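Local coordinates for protein aminotransferase, class I and II (Erwinia tasmaniensis, PDB 5Z0Q) that binds pyridoxal-5'-phosphate and is a member of the class I and II aminotransferase family, at residues L36-A41 with L349-G354; R109-A114 with R260-R265; S203-C208 with T234-S239. All blocks are in the same frame, centred on the assembly; numbering follows the deposited sequence.

Contact 1 of 3, residues L36-A41 with L349-G354; sequences LPLWIA and LGFSSG
Two donors share the carbonyl oxygen of Trp-39: Ser-352 OG reaches Trp-39 O at 2.9 Å in a weak hydrogen bond, and Arg-364 of strand 362-364 supplies a second. Upstream, the chains run parallel and the backbone does the joining. Gly-350 N donates to Leu-36 O at 2.9 Å, and Leu-38 N returns a bond to Gly-350 O at 2.8 Å. Pro-37, with no N-H to offer, fits between these two bonded residues because its nitrogen does not face the neighbouring strand. Leu-38 and Phe-351 point the same way, side by side; Leu-38 CD1 lies at the edge of the phenyl ring, 3.6 Å from Phe-351 CE1, while Leu-349 CB lies over one ring face. Leu-38 also rests on Ala-377 and Leu-349 on Met-381, which brings helix 371-385 against this apolar side. Trp-39 CG sits between the backbone N and the carbonyl carbon (chi1 58°), and the indole heads away from strand 349-353 to give its NE1 to Lys-26 O and meet Lys-29 in a cation-pi contact. Main-chain bonds thus hold strand 36-38, outermost in this chain's small sheet, leaving leucines and phenylalanine to bury the helix-facing side and tryptophan to anchor the loop near Lys-26.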
ATOM      1  N   LEU A  36     -19.239 -16.541 -17.302  1.00 34.74           N
ATOM      2  CA  LEU A  36     -19.708 -15.491 -16.402  1.00 34.53           C
ATOM      3  C   LEU A  36     -18.777 -15.378 -15.201  1.00 32.89           C
ATOM      4  O   LEU A  36     -18.612 -16.358 -14.465  1.00 34.70           O
ATOM      5  CB  LEU A  36     -21.129 -15.780 -15.938  1.00 30.02           C
ATOM      6  CG  LEU A  36     -22.192 -15.907 -17.030  1.00 32.60           C
ATOM      7  CD1 LEU A  36     -23.572 -16.090 -16.414  1.00 30.82           C
ATOM      8  CD2 LEU A  36     -22.170 -14.698 -17.954  1.00 34.21           C
ATOM      9  N   PRO A  37     -18.156 -14.220 -14.964  1.00 32.05           N
ATOM     10  CA  PRO A  37     -17.274 -14.077 -13.796  1.00 23.38           C
ATOM     11  C   PRO A  37     -18.051 -13.993 -12.492  1.00 27.21           C
ATOM     12  O   PRO A  37     -18.754 -13.009 -12.241  1.00 25.96           O
ATOM     13  CB  PRO A  37     -16.518 -12.770 -14.078  1.00 23.64           C
ATOM     14  CG  PRO A  37     -16.796 -12.443 -15.522  1.00 27.87           C
ATOM     15  CD  PRO A  37     -18.139 -13.020 -15.814  1.00 28.19           C
ATOM     16  N   LEU A  38     -17.932 -15.019 -11.654  1.00 27.78           N
ATOM     17  CA  LEU A  38     -18.620 -15.067 -10.367  1.00 29.14           C
ATOM     18  C   LEU A  38     -17.678 -15.588  -9.292  1.00 28.25           C
ATOM     19  O   LEU A  38     -18.060 -16.405  -8.448  1.00 25.93           O
ATOM     20  CB  LEU A  38     -19.875 -15.935 -10.444  1.00 29.17           C
ATOM     21  CG  LEU A  38     -20.897 -15.592 -11.529  1.00 27.88           C
ATOM     22  CD1 LEU A  38     -21.829 -16.764 -11.767  1.00 35.54           C
ATOM     23  CD2 LEU A  38     -21.685 -14.347 -11.154  1.00 29.92           C
ATOM     24  N   TRP A  39     -16.428 -15.116  -9.304  1.00 24.83           N
ATOM     25  CA  TRP A  39     -15.382 -15.695  -8.466  1.00 27.13           C
ATOM     26  C   TRP A  39     -14.870 -14.705  -7.426  1.00 22.14           C
ATOM     27  O   TRP A  39     -15.203 -14.846  -6.247  1.00 24.58           O
ATOM     28  CB  TRP A  39     -14.250 -16.237  -9.347  1.00 22.98           C
ATOM     29  CG  TRP A  39     -13.615 -15.221 -10.258  1.00 24.02           C
ATOM     30  CD1 TRP A  39     -14.199 -14.579 -11.312  1.00 22.86           C
ATOM     31  CD2 TRP A  39     -12.265 -14.742 -10.196  1.00 22.98           C
ATOM     32  NE1 TRP A  39     -13.301 -13.724 -11.902  1.00 21.99           N
ATOM     33  CE2 TRP A  39     -12.105 -13.807 -11.237  1.00 20.34           C
ATOM     34  CE3 TRP A  39     -11.178 -15.010  -9.359  1.00 21.04           C
ATOM     35  CZ2 TRP A  39     -10.905 -13.140 -11.464  1.00 21.18           C
ATOM     36  CZ3 TRP A  39      -9.987 -14.349  -9.586  1.00 15.82           C
ATOM     37  CH2 TRP A  39      -9.859 -13.425 -10.629  1.00 23.58           C
ATOM     38  N   ILE A  40     -14.076 -13.705  -7.815  1.00 18.92           N
ATOM     39  CA  ILE A  40     -13.396 -12.862  -6.838  1.00 26.20           C
ATOM     40  C   ILE A  40     -14.416 -12.065  -6.033  1.00 25.72           C
ATOM     41  O   ILE A  40     -15.485 -11.682  -6.531  1.00 24.47           O
ATOM     42  CB  ILE A  40     -12.372 -11.946  -7.537  1.00 25.16           C
ATOM     43  CG1 ILE A  40     -11.378 -11.373  -6.525  1.00 27.12           C
ATOM     44  CG2 ILE A  40     -13.065 -10.831  -8.302  1.00 18.67           C
ATOM     45  CD1 ILE A  40     -10.225 -10.623  -7.165  1.00 18.26           C
ATOM     46  N   ALA A  41     -14.088 -11.823  -4.762  1.00 25.07           N
ATOM     47  CA  ALA A  41     -15.055 -11.322  -3.785  1.00 27.30           C
ATOM     48  C   ALA A  41     -15.172  -9.799  -3.879  1.00 33.43           C
ATOM     49  O   ALA A  41     -14.682  -9.040  -3.038  1.00 36.52           O
ATOM     50  CB  ALA A  41     -14.666 -11.769  -2.384  1.00 26.19           C
ATOM     51  N   LEU A 349     -19.476 -20.848 -16.569  1.00 31.65           N
ATOM     52  CA  LEU A 349     -19.638 -20.397 -15.191  1.00 27.19           C
ATOM     53  C   LEU A 349     -18.267 -20.309 -14.542  1.00 26.54           C
ATOM     54  O   LEU A 349     -17.582 -21.326 -14.397  1.00 25.78           O
ATOM     55  CB  LEU A 349     -20.550 -21.344 -14.408  1.00 26.70           C
ATOM     56  CG  LEU A 349     -22.000 -21.391 -14.893  1.00 32.81           C
ATOM     57  CD1 LEU A 349     -22.693 -22.655 -14.416  1.00 39.49           C
ATOM     58  CD2 LEU A 349     -22.758 -20.154 -14.430  1.00 24.70           C
ATOM     59  N   GLY A 350     -17.871 -19.100 -14.153  1.00 26.35           N
ATOM     60  CA  GLY A 350     -16.571 -18.887 -13.545  1.00 31.70           C
ATOM     61  C   GLY A 350     -16.631 -18.690 -12.044  1.00 30.87           C
ATOM     62  O   GLY A 350     -16.769 -17.561 -11.563  1.00 24.78           O
ATOM     63  N   PHE A 351     -16.525 -19.784 -11.298  1.00 22.68           N
ATOM     64  CA  PHE A 351     -16.582 -19.755  -9.845  1.00 21.01           C
ATOM     65  C   PHE A 351     -15.177 -19.707  -9.257  1.00 24.72           C
ATOM     66  O   PHE A 351     -14.178 -19.961  -9.933  1.00 27.85           O
ATOM     67  CB  PHE A 351     -17.332 -20.980  -9.311  1.00 23.28           C
ATOM     68  CG  PHE A 351     -18.768 -21.047  -9.734  1.00 24.38           C
ATOM     69  CD1 PHE A 351     -19.495 -19.889  -9.958  1.00 28.75           C
ATOM     70  CD2 PHE A 351     -19.392 -22.272  -9.910  1.00 24.89           C
ATOM     71  CE1 PHE A 351     -20.821 -19.952 -10.349  1.00 31.63           C
ATOM     72  CE2 PHE A 351     -20.716 -22.343 -10.300  1.00 25.87           C
ATOM     73  CZ  PHE A 351     -21.433 -21.181 -10.520  1.00 35.02           C
ATOM     74  N   SER A 352     -15.113 -19.374  -7.970  1.00 31.75           N
ATOM     75  CA  SER A 352     -13.874 -19.492  -7.212  1.00 29.24           C
ATOM     76  C   SER A 352     -13.674 -20.950  -6.823  1.00 31.80           C
ATOM     77  O   SER A 352     -14.531 -21.543  -6.158  1.00 29.53           O
ATOM     78  CB  SER A 352     -13.907 -18.602  -5.972  1.00 28.10           C
ATOM     79  OG  SER A 352     -13.577 -17.262  -6.292  1.00 28.08           O
ATOM     80  N   SER A 353     -12.554 -21.530  -7.248  1.00 32.45           N
ATOM     81  CA  SER A 353     -12.271 -22.923  -6.935  1.00 24.71           C
ATOM     82  C   SER A 353     -12.084 -23.103  -5.434  1.00 35.79           C
ATOM     83  O   SER A 353     -11.360 -22.338  -4.788  1.00 32.88           O
ATOM     84  CB  SER A 353     -11.023 -23.388  -7.682  1.00 33.82           C
ATOM     85  OG  SER A 353     -10.721 -24.737  -7.370  1.00 42.08           O
ATOM     86  N   GLY A 354     -12.746 -24.117  -4.880  1.00 33.07           N
ATOM     87  CA  GLY A 354     -12.610 -24.410  -3.465  1.00 28.44           C
ATOM     88  C   GLY A 354     -11.266 -24.979  -3.067  1.00 31.28           C
ATOM     89  O   GLY A 354     -10.967 -25.028  -1.868  1.00 27.78           O
TER

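Contact 2 of 3, residues R109-A114 with R260-R265; sequences RAFTEA and RARFNR
Hydrogen bonding across this contact rests on one arginine: Arg-262 NH2 donates to Ala-110 O at 3.0 Å, a weak bond bent to 134° at the hydrogen. Arginine suits the place because its chain is long enough to leave one helix and reach a backbone carbonyl, that of Ala-110, on another. The bend at chi3 (60°) turns the guanidinium to meet it. Charge probably adds little here: Arg-262 NH1 has a long, weak ion pair with Glu-258, and Glu-113 OE2 stays 5.2 Å from Arg-262 NH2, too far for a salt bridge.

A single ring atom, Phe-111 CD1, lies over the rim of one guanidinium face, 4.3 Å above the plane of Arg-262, which does not amount to a stack.

Apolar packing completes the join. The side chains of Phe-111 and Phe-263 cross at a slant, with Phe-111 CZ at the edge of the other ring and 3.9 Å from Phe-263 CB. Ala-110 points its methyl group at the opposing helix, where Ala-110 CB comes to 3.5 Å from Arg-262 O; so small a side chain lets the CA atoms of Ala-110 and Phe-263 approach to 5.8 Å.

Both phenylalanines touch Ile-233 of strand 232-236, and Phe-263 also packs on Val-95 and Leu-97 of strand 94-97, so helices 101-111 and 257-267 meet above the large sheet.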
ATOM      1  N   ARG A 109       3.851 -12.458  11.274  1.00 25.69           N
ATOM      2  CA  ARG A 109       5.284 -12.202  11.391  1.00 24.07           C
ATOM      3  C   ARG A 109       5.644 -11.605  12.746  1.00 32.81           C
ATOM      4  O   ARG A 109       6.772 -11.785  13.219  1.00 35.05           O
ATOM      5  CB  ARG A 109       5.750 -11.268  10.273  1.00 27.24           C
ATOM      6  CG  ARG A 109       5.312 -11.669   8.874  1.00 25.93           C
ATOM      7  CD  ARG A 109       6.372 -12.462   8.137  1.00 33.20           C
ATOM      8  NE  ARG A 109       5.905 -12.866   6.812  1.00 43.72           N
ATOM      9  CZ  ARG A 109       6.042 -12.132   5.712  1.00 33.45           C
ATOM     10  NH1 ARG A 109       6.642 -10.951   5.766  1.00 26.61           N
ATOM     11  NH2 ARG A 109       5.582 -12.583   4.553  1.00 36.65           N
ATOM     12  N   ALA A 110       4.709 -10.899  13.384  1.00 29.44           N
ATOM     13  CA  ALA A 110       4.996 -10.175  14.617  1.00 29.54           C
ATOM     14  C   ALA A 110       4.585 -10.919  15.878  1.00 26.86           C
ATOM     15  O   ALA A 110       5.216 -10.732  16.923  1.00 33.21           O
ATOM     16  CB  ALA A 110       4.302  -8.807  14.602  1.00 24.74           C
ATOM     17  N   PHE A 111       3.546 -11.749  15.816  1.00 24.76           N
ATOM     18  CA  PHE A 111       3.021 -12.430  16.993  1.00 31.10           C
ATOM     19  C   PHE A 111       3.381 -13.909  17.027  1.00 32.92           C
ATOM     20  O   PHE A 111       2.822 -14.657  17.838  1.00 31.31           O
ATOM     21  CB  PHE A 111       1.501 -12.256  17.063  1.00 27.33           C
ATOM     22  CG  PHE A 111       1.056 -10.822  17.066  1.00 24.80           C
ATOM     23  CD1 PHE A 111       1.790  -9.857  17.738  1.00 30.11           C
ATOM     24  CD2 PHE A 111      -0.091 -10.436  16.392  1.00 27.24           C
ATOM     25  CE1 PHE A 111       1.384  -8.534  17.741  1.00 26.09           C
ATOM     26  CE2 PHE A 111      -0.501  -9.116  16.392  1.00 31.52           C
ATOM     27  CZ  PHE A 111       0.237  -8.164  17.068  1.00 29.28           C
ATOM     28  N   THR A 112       4.299 -14.350  16.171  1.00 36.46           N
ATOM     29  CA  THR A 112       4.697 -15.748  16.100  1.00 37.99           C
ATOM     30  C   THR A 112       6.195 -15.820  15.848  1.00 38.15           C
ATOM     31  O   THR A 112       6.785 -14.907  15.264  1.00 36.90           O
ATOM     32  CB  THR A 112       3.936 -16.494  14.991  1.00 33.06           C
ATOM     33  OG1 THR A 112       2.563 -16.085  14.995  1.00 40.24           O
ATOM     34  CG2 THR A 112       3.998 -17.996  15.208  1.00 37.17           C
ATOM     35  N   GLU A 113       6.807 -16.908  16.302  1.00 37.31           N
ATOM     36  CA  GLU A 113       8.222 -17.170  16.084  1.00 34.14           C
ATOM     37  C   GLU A 113       8.385 -18.471  15.304  1.00 36.97           C
ATOM     38  O   GLU A 113       7.415 -19.184  15.035  1.00 42.18           O
ATOM     39  CB  GLU A 113       8.978 -17.203  17.416  1.00 39.14           C
ATOM     40  CG  GLU A 113       9.221 -15.818  17.992  1.00 48.14           C
ATOM     41  CD  GLU A 113       9.249 -15.808  19.505  1.00 65.02           C
ATOM     42  OE1 GLU A 113       9.098 -16.891  20.109  1.00 71.33           O
ATOM     43  OE2 GLU A 113       9.419 -14.717  20.092  1.00 77.56           O
ATOM     44  N   ALA A 114       9.636 -18.773  14.944  1.00 38.73           N
ATOM     45  CA  ALA A 114       9.907 -19.862  14.009  1.00 33.29           C
ATOM     46  C   ALA A 114       9.399 -21.200  14.533  1.00 36.44           C
ATOM     47  O   ALA A 114       8.867 -22.013  13.767  1.00 44.49           O
ATOM     48  CB  ALA A 114      11.404 -19.941  13.717  1.00 38.14           C
ATOM     49  N   ARG A 260       0.606  -3.755  20.162  1.00 31.13           N
ATOM     50  CA  ARG A 260       0.543  -2.732  19.124  1.00 26.43           C
ATOM     51  C   ARG A 260       1.937  -2.271  18.720  1.00 27.45           C
ATOM     52  O   ARG A 260       2.178  -1.962  17.548  1.00 27.42           O
ATOM     53  CB  ARG A 260      -0.297  -1.547  19.601  1.00 32.67           C
ATOM     54  CG  ARG A 260      -0.716  -0.603  18.483  1.00 31.34           C
ATOM     55  CD  ARG A 260      -1.408   0.642  19.021  1.00 26.49           C
ATOM     56  NE  ARG A 260      -2.342   0.337  20.100  1.00 32.05           N
ATOM     57  CZ  ARG A 260      -2.205   0.771  21.349  1.00 32.24           C
ATOM     58  NH1 ARG A 260      -1.177   1.541  21.675  1.00 33.06           N
ATOM     59  NH2 ARG A 260      -3.100   0.443  22.272  1.00 40.32           N
ATOM     60  N   ALA A 261       2.866  -2.216  19.679  1.00 32.98           N
ATOM     61  CA  ALA A 261       4.238  -1.836  19.357  1.00 24.68           C
ATOM     62  C   ALA A 261       4.927  -2.916  18.532  1.00 29.96           C
ATOM     63  O   ALA A 261       5.658  -2.605  17.585  1.00 33.17           O
ATOM     64  CB  ALA A 261       5.020  -1.554  20.641  1.00 18.47           C
ATOM     65  N   ARG A 262       4.710  -4.188  18.879  1.00 28.83           N
ATOM     66  CA  ARG A 262       5.258  -5.277  18.077  1.00 31.74           C
ATOM     67  C   ARG A 262       4.657  -5.294  16.679  1.00 29.21           C
ATOM     68  O   ARG A 262       5.348  -5.625  15.709  1.00 28.25           O
ATOM     69  CB  ARG A 262       5.017  -6.617  18.776  1.00 33.34           C
ATOM     70  CG  ARG A 262       5.702  -6.752  20.126  1.00 44.85           C
ATOM     71  CD  ARG A 262       5.200  -7.972  20.886  1.00 47.31           C
ATOM     72  NE  ARG A 262       5.432  -9.216  20.157  1.00 55.46           N
ATOM     73  CZ  ARG A 262       5.037 -10.414  20.578  1.00 53.09           C
ATOM     74  NH1 ARG A 262       4.384 -10.533  21.726  1.00 52.32           N
ATOM     75  NH2 ARG A 262       5.293 -11.493  19.850  1.00 48.42           N
ATOM     76  N   PHE A 263       3.376  -4.938  16.557  1.00 28.08           N
ATOM     77  CA  PHE A 263       2.733  -4.888  15.249  1.00 23.37           C
ATOM     78  C   PHE A 263       3.304  -3.758  14.402  1.00 27.74           C
ATOM     79  O   PHE A 263       3.667  -3.963  13.237  1.00 26.27           O
ATOM     80  CB  PHE A 263       1.222  -4.728  15.426  1.00 22.82           C
ATOM     81  CG  PHE A 263       0.439  -4.817  14.145  1.00 26.59           C
ATOM     82  CD1 PHE A 263       0.007  -6.041  13.665  1.00 25.91           C
ATOM     83  CD2 PHE A 263       0.120  -3.674  13.428  1.00 22.42           C
ATOM     84  CE1 PHE A 263      -0.718  -6.127  12.491  1.00 22.92           C
ATOM     85  CE2 PHE A 263      -0.603  -3.752  12.254  1.00 18.28           C
ATOM     86  CZ  PHE A 263      -1.023  -4.981  11.786  1.00 24.14           C
ATOM     87  N   ASN A 264       3.397  -2.554  14.976  1.00 23.50           N
ATOM     88  CA  ASN A 264       3.894  -1.406  14.223  1.00 23.40           C
ATOM     89  C   ASN A 264       5.360  -1.569  13.841  1.00 30.62           C
ATOM     90  O   ASN A 264       5.773  -1.104  12.772  1.00 26.70           O
ATOM     91  CB  ASN A 264       3.695  -0.125  15.033  1.00 15.00           C
ATOM     92  CG  ASN A 264       2.233   0.231  15.208  1.00 21.78           C
ATOM     93  OD1 ASN A 264       1.413  -0.010  14.322  1.00 29.79           O
ATOM     94  ND2 ASN A 264       1.895   0.808  16.356  1.00 21.24           N
ATOM     95  N   ARG A 265       6.158  -2.216  14.692  1.00 34.19           N
ATOM     96  CA  ARG A 265       7.564  -2.434  14.366  1.00 35.05           C
ATOM     97  C   ARG A 265       7.713  -3.379  13.179  1.00 32.57           C
ATOM     98  O   ARG A 265       8.606  -3.199  12.341  1.00 29.84           O
ATOM     99  CB  ARG A 265       8.306  -2.972  15.590  1.00 26.11           C
ATOM    100  CG  ARG A 265       9.791  -3.205  15.375  1.00 33.99           C
ATOM    101  CD  ARG A 265      10.551  -3.287  16.696  1.00 41.31           C
ATOM    102  NE  ARG A 265      10.126  -4.410  17.529  1.00 46.34           N
ATOM    103  CZ  ARG A 265       9.309  -4.303  18.573  1.00 41.71           C
ATOM    104  NH1 ARG A 265       8.821  -3.120  18.921  1.00 39.20           N
ATOM    105  NH2 ARG A 265       8.980  -5.381  19.272  1.00 36.78           N
TER

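Contact 3 of 3, residues S203-C208 with T234-S239; sequences SDEIHC and TLMSPS. With PLP (pyridoxal-5'-phosphate), chain M.
The pyridine ring of pyridoxal-5'-phosphate has Ile-206 over one face, its CG2 methyl 3.4 Å from PLP C2. Asp-204 OD2 approaches the ring nitrogen, 3.0 Å from PLP N1. The imidazole of His-207 turns its own edge to pyridoxal-5'-phosphate, with His-207 CE1 3.1 Å from PLP O3. Ile-206 is well chosen for a face: CG2 meets the ring while CG1, anti to the backbone N (chi1 176°), sends CD1 the other way, to 3.6 Å from Ser-237 CB.

Behind the pocket two parallel strands are laced together. Leu-235 N donates to Ser-203 O at 3.0 Å, and Glu-205 N to Leu-235 O at 2.9 Å. Asp-204 stands between these bonds, on the side of the sheet it shares with Leu-235; a weak bond from Ile-206 N to Asp-204 OD1 helps orient its carboxylate. The buried Glu-205 OE1 accepts from Ser-203 OG at 2.9 Å, on the anti side, and also bonds Phe-221 N. Beyond the second strand Ser-237 OG forms an ST turn by accepting from Ser-239 N, takes a further bond from Ser-239 OG and bonds Ala-249 O.

The carboxylate beside the ring nitrogen is placed like the aspartate of fold type I pyridoxal-phosphate enzymes; reaching out from a strand tied to its neighbour by main-chain bonds, it probably stabilises positive charge at N1.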
ATOM      1  N   SER A 203      -8.757 -11.672  14.544  1.00 31.10           N
ATOM      2  CA  SER A 203     -10.133 -11.787  14.078  1.00 32.29           C
ATOM      3  C   SER A 203     -10.320 -10.932  12.830  1.00 31.01           C
ATOM      4  O   SER A 203     -10.188  -9.705  12.887  1.00 31.95           O
ATOM      5  CB  SER A 203     -11.110 -11.363  15.175  1.00 30.15           C
ATOM      6  OG  SER A 203     -12.455 -11.534  14.762  1.00 33.40           O
ATOM      7  N   ASP A 204     -10.627 -11.582  11.710  1.00 30.65           N
ATOM      8  CA  ASP A 204     -10.899 -10.895  10.452  1.00 30.57           C
ATOM      9  C   ASP A 204     -12.397 -10.638  10.370  1.00 29.05           C
ATOM     10  O   ASP A 204     -13.187 -11.572  10.195  1.00 33.16           O
ATOM     11  CB  ASP A 204     -10.411 -11.725   9.267  1.00 36.72           C
ATOM     12  CG  ASP A 204     -10.382 -10.939   7.966  1.00 39.22           C
ATOM     13  OD1 ASP A 204     -11.275 -10.094   7.747  1.00 45.26           O
ATOM     14  OD2 ASP A 204      -9.459 -11.169   7.156  1.00 46.14           O
ATOM     15  N   GLU A 205     -12.790  -9.371  10.491  1.00 33.29           N
ATOM     16  CA  GLU A 205     -14.202  -9.015  10.517  1.00 35.17           C
ATOM     17  C   GLU A 205     -14.535  -8.060   9.376  1.00 33.04           C
ATOM     18  O   GLU A 205     -15.186  -7.031   9.581  1.00 37.07           O
ATOM     19  CB  GLU A 205     -14.560  -8.409  11.876  1.00 30.00           C
ATOM     20  CG  GLU A 205     -14.044  -9.243  13.048  1.00 28.58           C
ATOM     21  CD  GLU A 205     -14.490  -8.726  14.402  1.00 36.23           C
ATOM     22  OE1 GLU A 205     -14.376  -9.487  15.388  1.00 32.12           O
ATOM     23  OE2 GLU A 205     -14.954  -7.568  14.483  1.00 39.11           O
ATOM     24  N   ILE A 206     -14.091  -8.406   8.165  1.00 30.02           N
ATOM     25  CA  ILE A 206     -14.322  -7.549   7.006  1.00 30.12           C
ATOM     26  C   ILE A 206     -15.786  -7.584   6.580  1.00 27.15           C
ATOM     27  O   ILE A 206     -16.313  -6.589   6.069  1.00 38.95           O
ATOM     28  CB  ILE A 206     -13.380  -7.962   5.858  1.00 32.90           C
ATOM     29  CG1 ILE A 206     -13.655  -7.147   4.592  1.00 40.90           C
ATOM     30  CG2 ILE A 206     -13.516  -9.441   5.566  1.00 34.59           C
ATOM     31  CD1 ILE A 206     -13.396  -5.672   4.746  1.00 46.02           C
ATOM     32  N   HIS A 207     -16.470  -8.707   6.791  1.00 31.62           N
ATOM     33  CA  HIS A 207     -17.861  -8.865   6.385  1.00 26.97           C
ATOM     34  C   HIS A 207     -18.853  -8.488   7.480  1.00 24.48           C
ATOM     35  O   HIS A 207     -20.035  -8.824   7.365  1.00 23.39           O
ATOM     36  CB  HIS A 207     -18.121 -10.306   5.939  1.00 22.61           C
ATOM     37  CG  HIS A 207     -17.354 -10.712   4.721  1.00 26.00           C
ATOM     38  ND1 HIS A 207     -16.091 -11.262   4.783  1.00 30.07           N
ATOM     39  CD2 HIS A 207     -17.671 -10.648   3.405  1.00 23.70           C
ATOM     40  CE1 HIS A 207     -15.664 -11.517   3.560  1.00 24.02           C
ATOM     41  NE2 HIS A 207     -16.603 -11.155   2.706  1.00 20.40           N
ATOM     42  N   CYS A 208     -18.407  -7.789   8.527  1.00 25.50           N
ATOM     43  CA  CYS A 208     -19.277  -7.512   9.665  1.00 29.58           C
ATOM     44  C   CYS A 208     -20.467  -6.633   9.298  1.00 23.67           C
ATOM     45  O   CYS A 208     -21.481  -6.660  10.005  1.00 25.96           O
ATOM     46  CB  CYS A 208     -18.475  -6.860  10.794  1.00 24.93           C
ATOM     47  SG  CYS A 208     -17.771  -5.250  10.381  1.00 45.34           S
ATOM     48  N   THR A 234      -8.081  -6.862  15.827  1.00 25.70           N
ATOM     49  CA  THR A 234      -9.322  -6.860  15.061  1.00 31.33           C
ATOM     50  C   THR A 234      -9.095  -6.144  13.735  1.00 32.86           C
ATOM     51  O   THR A 234      -8.651  -4.991  13.717  1.00 34.96           O
ATOM     52  CB  THR A 234     -10.440  -6.184  15.855  1.00 33.84           C
ATOM     53  OG1 THR A 234     -10.488  -6.738  17.176  1.00 34.73           O
ATOM     54  CG2 THR A 234     -11.784  -6.396  15.174  1.00 30.05           C
ATOM     55  N   LEU A 235      -9.406  -6.822  12.634  1.00 24.72           N
ATOM     56  CA  LEU A 235      -9.235  -6.282  11.289  1.00 28.57           C
ATOM     57  C   LEU A 235     -10.601  -5.936  10.711  1.00 28.97           C
ATOM     58  O   LEU A 235     -11.464  -6.812  10.582  1.00 27.56           O
ATOM     59  CB  LEU A 235      -8.508  -7.279  10.388  1.00 26.33           C
ATOM     60  CG  LEU A 235      -7.076  -7.648  10.781  1.00 25.08           C
ATOM     61  CD1 LEU A 235      -6.538  -8.733   9.864  1.00 26.29           C
ATOM     62  CD2 LEU A 235      -6.178  -6.425  10.743  1.00 24.83           C
ATOM     63  N   MET A 236     -10.793  -4.665  10.363  1.00 23.32           N
ATOM     64  CA  MET A 236     -12.053  -4.194   9.805  1.00 25.67           C
ATOM     65  C   MET A 236     -11.776  -3.197   8.689  1.00 28.42           C
ATOM     66  O   MET A 236     -10.722  -2.559   8.643  1.00 29.31           O
ATOM     67  CB  MET A 236     -12.942  -3.557  10.879  1.00 34.46           C
ATOM     68  CG  MET A 236     -13.457  -4.539  11.916  1.00 41.03           C
ATOM     69  SD  MET A 236     -14.380  -3.731  13.232  1.00 63.66           S
ATOM     70  CE  MET A 236     -13.158  -2.565  13.825  1.00 44.03           C
ATOM     71  N   SER A 237     -12.753  -3.064   7.788  1.00 31.39           N
ATOM     72  CA  SER A 237     -12.634  -2.203   6.617  1.00 33.08           C
ATOM     73  C   SER A 237     -13.977  -2.075   5.907  1.00 28.81           C
ATOM     74  O   SER A 237     -14.800  -2.997   5.962  1.00 35.25           O
ATOM     75  CB  SER A 237     -11.580  -2.752   5.654  1.00 31.09           C
ATOM     76  OG  SER A 237     -11.632  -2.092   4.403  1.00 27.79           O
ATOM     77  N   PRO A 238     -14.243  -0.948   5.243  1.00 31.84           N
ATOM     78  CA  PRO A 238     -15.466  -0.841   4.438  1.00 32.03           C
ATOM     79  C   PRO A 238     -15.251  -1.276   2.998  1.00 27.73           C
ATOM     80  O   PRO A 238     -16.057  -0.948   2.120  1.00 26.88           O
ATOM     81  CB  PRO A 238     -15.800   0.651   4.526  1.00 19.02           C
ATOM     82  CG  PRO A 238     -14.457   1.301   4.605  1.00 21.81           C
ATOM     83  CD  PRO A 238     -13.561   0.351   5.378  1.00 30.06           C
ATOM     84  N   SER A 239     -14.166  -2.015   2.745  1.00 23.55           N
ATOM     85  CA  SER A 239     -13.805  -2.370   1.376  1.00 23.81           C
ATOM     86  C   SER A 239     -14.877  -3.234   0.722  1.00 26.30           C
ATOM     87  O   SER A 239     -15.309  -2.962  -0.403  1.00 24.25           O
ATOM     88  CB  SER A 239     -12.452  -3.084   1.359  1.00 29.93           C
ATOM     89  OG  SER A 239     -11.404  -2.202   1.717  1.00 41.18           O
TER
HETATM   90  N1  PLP M 401     -10.501 -10.721   4.424  1.00 34.00           N
HETATM   91  C2  PLP M 401     -11.463 -11.587   3.941  1.00 34.69           C
HETATM   92  C2A PLP M 401     -11.942 -12.726   4.791  1.00 34.89           C
HETATM   93  C3  PLP M 401     -11.991 -11.400   2.669  1.00 36.53           C
HETATM   94  O3  PLP M 401     -12.945 -12.259   2.190  1.00 36.52           O
HETATM   95  C4  PLP M 401     -11.548 -10.342   1.882  1.00 42.98           C
HETATM   96  C4A PLP M 401     -12.236 -10.033   0.585  1.00 41.52           C
HETATM   97  C5  PLP M 401     -10.577  -9.477   2.373  1.00 44.62           C
HETATM   98  C6  PLP M 401     -10.057  -9.670   3.647  1.00 39.34           C
HETATM   99  C5A PLP M 401     -10.104  -8.329   1.509  1.00 45.84           C
HETATM  100  O4P PLP M 401      -8.821  -7.896   1.902  1.00 42.80           O
HETATM  101  P   PLP M 401      -8.003  -6.884   0.953  1.00 47.94           P
HETATM  102  O1P PLP M 401      -8.004  -7.411  -0.462  1.00 46.57           O
HETATM  103  O2P PLP M 401      -6.579  -6.756   1.442  1.00 41.25           O
HETATM  104  O3P PLP M 401      -8.681  -5.535   0.997  1.00 44.89           O

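How the contacts relate
Along the chain the segments are ordered like brackets: contact 1 joins the outermost pair, contact 2 lies within it, and contact 3 within contact 2. Contact 3 pairs neighbouring parallel strands, 200-204 and 232-236, of the large mixed sheet; contact 2 joins helices 101-111 and 257-267, whose phenylalanines rest on strand 232-236 of that same sheet. Contact 1 belongs instead to the smaller sheet. The centres of contacts 1 and 2 are 34 Å apart, on opposite sides of the chain's centre; that of contact 3 is 22 Å from contact 1's and 20 Å from contact 2's. Contact 3 carries three pocket residues, and the small-sheet side comes close through Ile-40, whose side chain is about 7 Å from the bound pyridoxal-5'-phosphate.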